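Local coordinates for protein Alp7A (Bacillus subtilis, PDB 5EC0) that is a nucleotide-binding, actin-like protein of the bacterial cytoskeleton that probably polymerises into filaments to segregate a plasmid, at residues Trp186-Asn191 against Lys197-Gln202. Numbering follows the deposited sequence.
Sequences WAIKKN and KDYAEQ
Lys197 meets the C-terminal end of helix 185-189 with both its backbone and its side chain, a good example of how carbonyls left over where a helix stops can be taken up by the chain that returns to it. Lys197 N donates to Lys189 O at 2.9 Å in a nearly straight bond (N-H...O 165°). The ammonium group, Lys197 NZ, reaches back two residues along the chain, to Ala187 O, again at 2.9 Å, approaching almost head-on to the carbonyl; a glycerol, probably from the crystallisation liquor, also hydrogen-bonds this oxygen. Between these two bonds the aliphatic part of the side chain lies alongside the helix end, and Lys197 CD sits against Ile188 O and Lys190 O, 3.4 and 3.3 Å away. A bend at chi3 (71°) turns the last part of the chain down to Ala187. The methyl of Ala200 comes against Ile188 O (CB to O 3.4 Å), and Ile188 CG2 meets the edge of the Tyr199 ring, close to the ring plane, 4.0 Å from CD2. In the actin-like fold of Alp7A this helix and the turn of helical conformation at 198-202 belong to the connection that leads into strand 207-213, well away from the nucleotide. The apolar side chains continue onto the mixed sheet of that half of the molecule: Ile188 and Tyr199 both touch Leu325 of strand 322-327, and Tyr199 also rests on Ile356. One face of the Tyr199 ring lies beneath Gln202 NE2, 3.5 Å above its centre, and that amide is held by an in-plane bond to Tyr199 O. Further out, Ala187 packs on Leu364 and Tyr367 of helix 364-386, while Lys190 NZ turns to Leu194 O and Asp196 within the intervening loop.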
ATOM      1  N   TRP A 186      -5.708  -2.161  13.425  1.00 20.23           N
ATOM      2  CA  TRP A 186      -4.883  -2.990  14.296  1.00 22.70           C
ATOM      3  C   TRP A 186      -3.510  -2.363  14.534  1.00 28.13           C
ATOM      4  O   TRP A 186      -2.897  -2.604  15.577  1.00 25.50           O
ATOM      5  CB  TRP A 186      -4.760  -4.413  13.743  1.00 25.09           C
ATOM      6  CG  TRP A 186      -6.046  -5.137  13.954  1.00 27.22           C
ATOM      7  CD1 TRP A 186      -6.994  -5.428  13.008  1.00 21.13           C
ATOM      8  CD2 TRP A 186      -6.584  -5.597  15.214  1.00 21.89           C
ATOM      9  NE1 TRP A 186      -8.064  -6.058  13.592  1.00 21.01           N
ATOM     10  CE2 TRP A 186      -7.835  -6.180  14.939  1.00 24.13           C
ATOM     11  CE3 TRP A 186      -6.104  -5.581  16.535  1.00 24.20           C
ATOM     12  CZ2 TRP A 186      -8.633  -6.758  15.946  1.00 24.18           C
ATOM     13  CZ3 TRP A 186      -6.891  -6.157  17.537  1.00 25.74           C
ATOM     14  CH2 TRP A 186      -8.146  -6.738  17.236  1.00 23.83           C
ATOM     15  N   ALA A 187      -3.049  -1.527  13.602  1.00 18.03           N
ATOM     16  CA  ALA A 187      -1.763  -0.850  13.782  1.00 29.85           C
ATOM     17  C   ALA A 187      -1.890   0.299  14.787  1.00 26.21           C
ATOM     18  O   ALA A 187      -0.904   0.737  15.354  1.00 27.44           O
ATOM     19  CB  ALA A 187      -1.217  -0.334  12.434  1.00 23.09           C
ATOM     20  N   ILE A 188      -3.115   0.767  15.008  1.00 24.41           N
ATOM     21  CA  ILE A 188      -3.402   1.752  16.055  1.00 21.88           C
ATOM     22  C   ILE A 188      -3.670   1.074  17.424  1.00 30.61           C
ATOM     23  O   ILE A 188      -3.283   1.580  18.488  1.00 31.13           O
ATOM     24  CB  ILE A 188      -4.632   2.621  15.671  1.00 29.56           C
ATOM     25  CG1 ILE A 188      -4.453   3.261  14.278  1.00 24.20           C
ATOM     26  CG2 ILE A 188      -4.951   3.651  16.776  1.00 23.60           C
ATOM     27  CD1 ILE A 188      -3.217   4.180  14.151  1.00 20.70           C
ATOM     28  N   LYS A 189      -4.341  -0.072  17.393  1.00 23.98           N
ATOM     29  CA  LYS A 189      -4.761  -0.744  18.621  1.00 29.24           C
ATOM     30  C   LYS A 189      -3.587  -1.399  19.342  1.00 28.64           C
ATOM     31  O   LYS A 189      -3.471  -1.313  20.568  1.00 30.74           O
ATOM     32  CB  LYS A 189      -5.831  -1.795  18.320  1.00 25.02           C
ATOM     33  CG  LYS A 189      -7.106  -1.238  17.654  1.00 25.06           C
ATOM     34  CD  LYS A 189      -8.038  -2.362  17.172  1.00 22.67           C
ATOM     35  CE  LYS A 189      -8.651  -3.150  18.326  1.00 23.32           C
ATOM     36  NZ  LYS A 189      -9.571  -2.308  19.177  1.00 31.67           N
ATOM     37  N   LYS A 190      -2.730  -2.050  18.565  1.00 25.48           N
ATOM     38  CA  LYS A 190      -1.619  -2.846  19.086  1.00 30.19           C
ATOM     39  C   LYS A 190      -0.276  -2.484  18.448  1.00 27.79           C
ATOM     40  O   LYS A 190      -0.237  -2.005  17.308  1.00 21.30           O
ATOM     41  CB  LYS A 190      -1.890  -4.332  18.835  1.00 38.29           C
ATOM     42  CG  LYS A 190      -3.215  -4.847  19.372  1.00 38.30           C
ATOM     43  CD  LYS A 190      -3.112  -5.170  20.833  1.00 46.19           C
ATOM     44  CE  LYS A 190      -3.900  -6.428  21.190  1.00 48.86           C
ATOM     45  NZ  LYS A 190      -3.594  -6.826  22.587  1.00 51.00           N
ATOM     46  N   ASN A 191       0.818  -2.734  19.166  1.00 25.86           N
ATOM     47  CA  ASN A 191       2.139  -2.732  18.544  1.00 27.00           C
ATOM     48  C   ASN A 191       2.495  -4.159  18.086  1.00 27.17           C
ATOM     49  O   ASN A 191       1.713  -5.089  18.269  1.00 24.13           O
ATOM     50  CB  ASN A 191       3.196  -2.166  19.498  1.00 23.64           C
ATOM     51  CG  ASN A 191       3.350  -2.987  20.774  1.00 24.85           C
ATOM     52  OD1 ASN A 191       2.910  -4.127  20.862  1.00 30.19           O
ATOM     53  ND2 ASN A 191       3.987  -2.397  21.767  1.00 26.13           N
ATOM     54  N   LYS A 197      -1.801  -0.206  22.711  1.00 24.43           N
ATOM     55  CA  LYS A 197      -1.108   1.071  22.636  1.00 33.39           C
ATOM     56  C   LYS A 197      -1.829   2.147  23.436  1.00 32.19           C
ATOM     57  O   LYS A 197      -3.034   2.355  23.279  1.00 30.28           O
ATOM     58  CB  LYS A 197      -0.971   1.508  21.173  1.00 23.57           C
ATOM     59  CG  LYS A 197       0.129   0.748  20.446  1.00 27.31           C
ATOM     60  CD  LYS A 197       0.016   0.885  18.936  1.00 27.22           C
ATOM     61  CE  LYS A 197       0.370   2.266  18.478  1.00 27.06           C
ATOM     62  NZ  LYS A 197       0.927   2.236  17.071  1.00 35.16           N
ATOM     63  N   ASP A 198      -1.080   2.837  24.287  1.00 36.15           N
ATOM     64  CA  ASP A 198      -1.616   3.985  24.996  1.00 33.95           C
ATOM     65  C   ASP A 198      -2.200   4.998  24.001  1.00 37.10           C
ATOM     66  O   ASP A 198      -3.218   5.647  24.264  1.00 32.32           O
ATOM     67  CB  ASP A 198      -0.534   4.645  25.847  1.00 29.06           C
ATOM     68  CG  ASP A 198      -1.094   5.727  26.728  1.00 30.24           C
ATOM     69  OD1 ASP A 198      -1.775   5.379  27.713  1.00 43.45           O
ATOM     70  OD2 ASP A 198      -0.888   6.918  26.420  1.00 32.75           O
ATOM     71  N   TYR A 199      -1.533   5.126  22.858  1.00 26.00           N
ATOM     72  CA  TYR A 199      -2.007   5.958  21.766  1.00 32.36           C
ATOM     73  C   TYR A 199      -3.483   5.706  21.379  1.00 34.14           C
ATOM     74  O   TYR A 199      -4.194   6.628  20.967  1.00 31.93           O
ATOM     75  CB  TYR A 199      -1.093   5.739  20.548  1.00 28.87           C
ATOM     76  CG  TYR A 199      -1.412   6.595  19.338  1.00 29.95           C
ATOM     77  CD1 TYR A 199      -0.879   7.883  19.197  1.00 28.11           C
ATOM     78  CD2 TYR A 199      -2.234   6.114  18.335  1.00 25.88           C
ATOM     79  CE1 TYR A 199      -1.167   8.666  18.072  1.00 26.64           C
ATOM     80  CE2 TYR A 199      -2.523   6.878  17.219  1.00 34.15           C
ATOM     81  CZ  TYR A 199      -1.992   8.150  17.088  1.00 35.25           C
ATOM     82  OH  TYR A 199      -2.304   8.881  15.960  1.00 39.94           O
ATOM     83  N   ALA A 200      -3.946   4.465  21.505  1.00 27.26           N
ATOM     84  CA  ALA A 200      -5.319   4.145  21.118  1.00 29.11           C
ATOM     85  C   ALA A 200      -6.351   4.598  22.151  1.00 26.91           C
ATOM     86  O   ALA A 200      -7.559   4.546  21.883  1.00 31.55           O
ATOM     87  CB  ALA A 200      -5.463   2.644  20.868  1.00 24.46           C
ATOM     88  N   GLU A 201      -5.887   5.039  23.324  1.00 29.90           N
ATOM     89  CA  GLU A 201      -6.794   5.384  24.424  1.00 26.94           C
ATOM     90  C   GLU A 201      -7.606   6.626  24.126  1.00 34.53           C
ATOM     91  O   GLU A 201      -8.689   6.806  24.684  1.00 37.38           O
ATOM     92  CB  GLU A 201      -6.032   5.587  25.742  1.00 31.58           C
ATOM     93  CG  GLU A 201      -5.362   4.323  26.282  1.00 44.21           C
ATOM     94  CD  GLU A 201      -6.364   3.260  26.722  1.00 55.44           C
ATOM     95  OE1 GLU A 201      -7.350   3.611  27.411  1.00 55.39           O
ATOM     96  OE2 GLU A 201      -6.160   2.076  26.375  1.00 56.36           O
ATOM     97  N   GLN A 202      -7.088   7.488  23.251  1.00 28.50           N
ATOM     98  CA  GLN A 202      -7.790   8.719  22.908  1.00 31.52           C
ATOM     99  C   GLN A 202      -9.046   8.401  22.091  1.00 37.42           C
ATOM    100  O   GLN A 202      -9.925   9.258  21.947  1.00 35.14           O
ATOM    101  CB  GLN A 202      -6.877   9.677  22.135  1.00 27.53           C
ATOM    102  CG  GLN A 202      -6.408   9.139  20.763  1.00 26.14           C
ATOM    103  CD  GLN A 202      -5.336  10.032  20.141  1.00 34.69           C
ATOM    104  OE1 GLN A 202      -5.576  11.214  19.890  1.00 36.83           O
ATOM    105  NE2 GLN A 202      -4.144   9.479  19.917  1.00 25.85           N
TER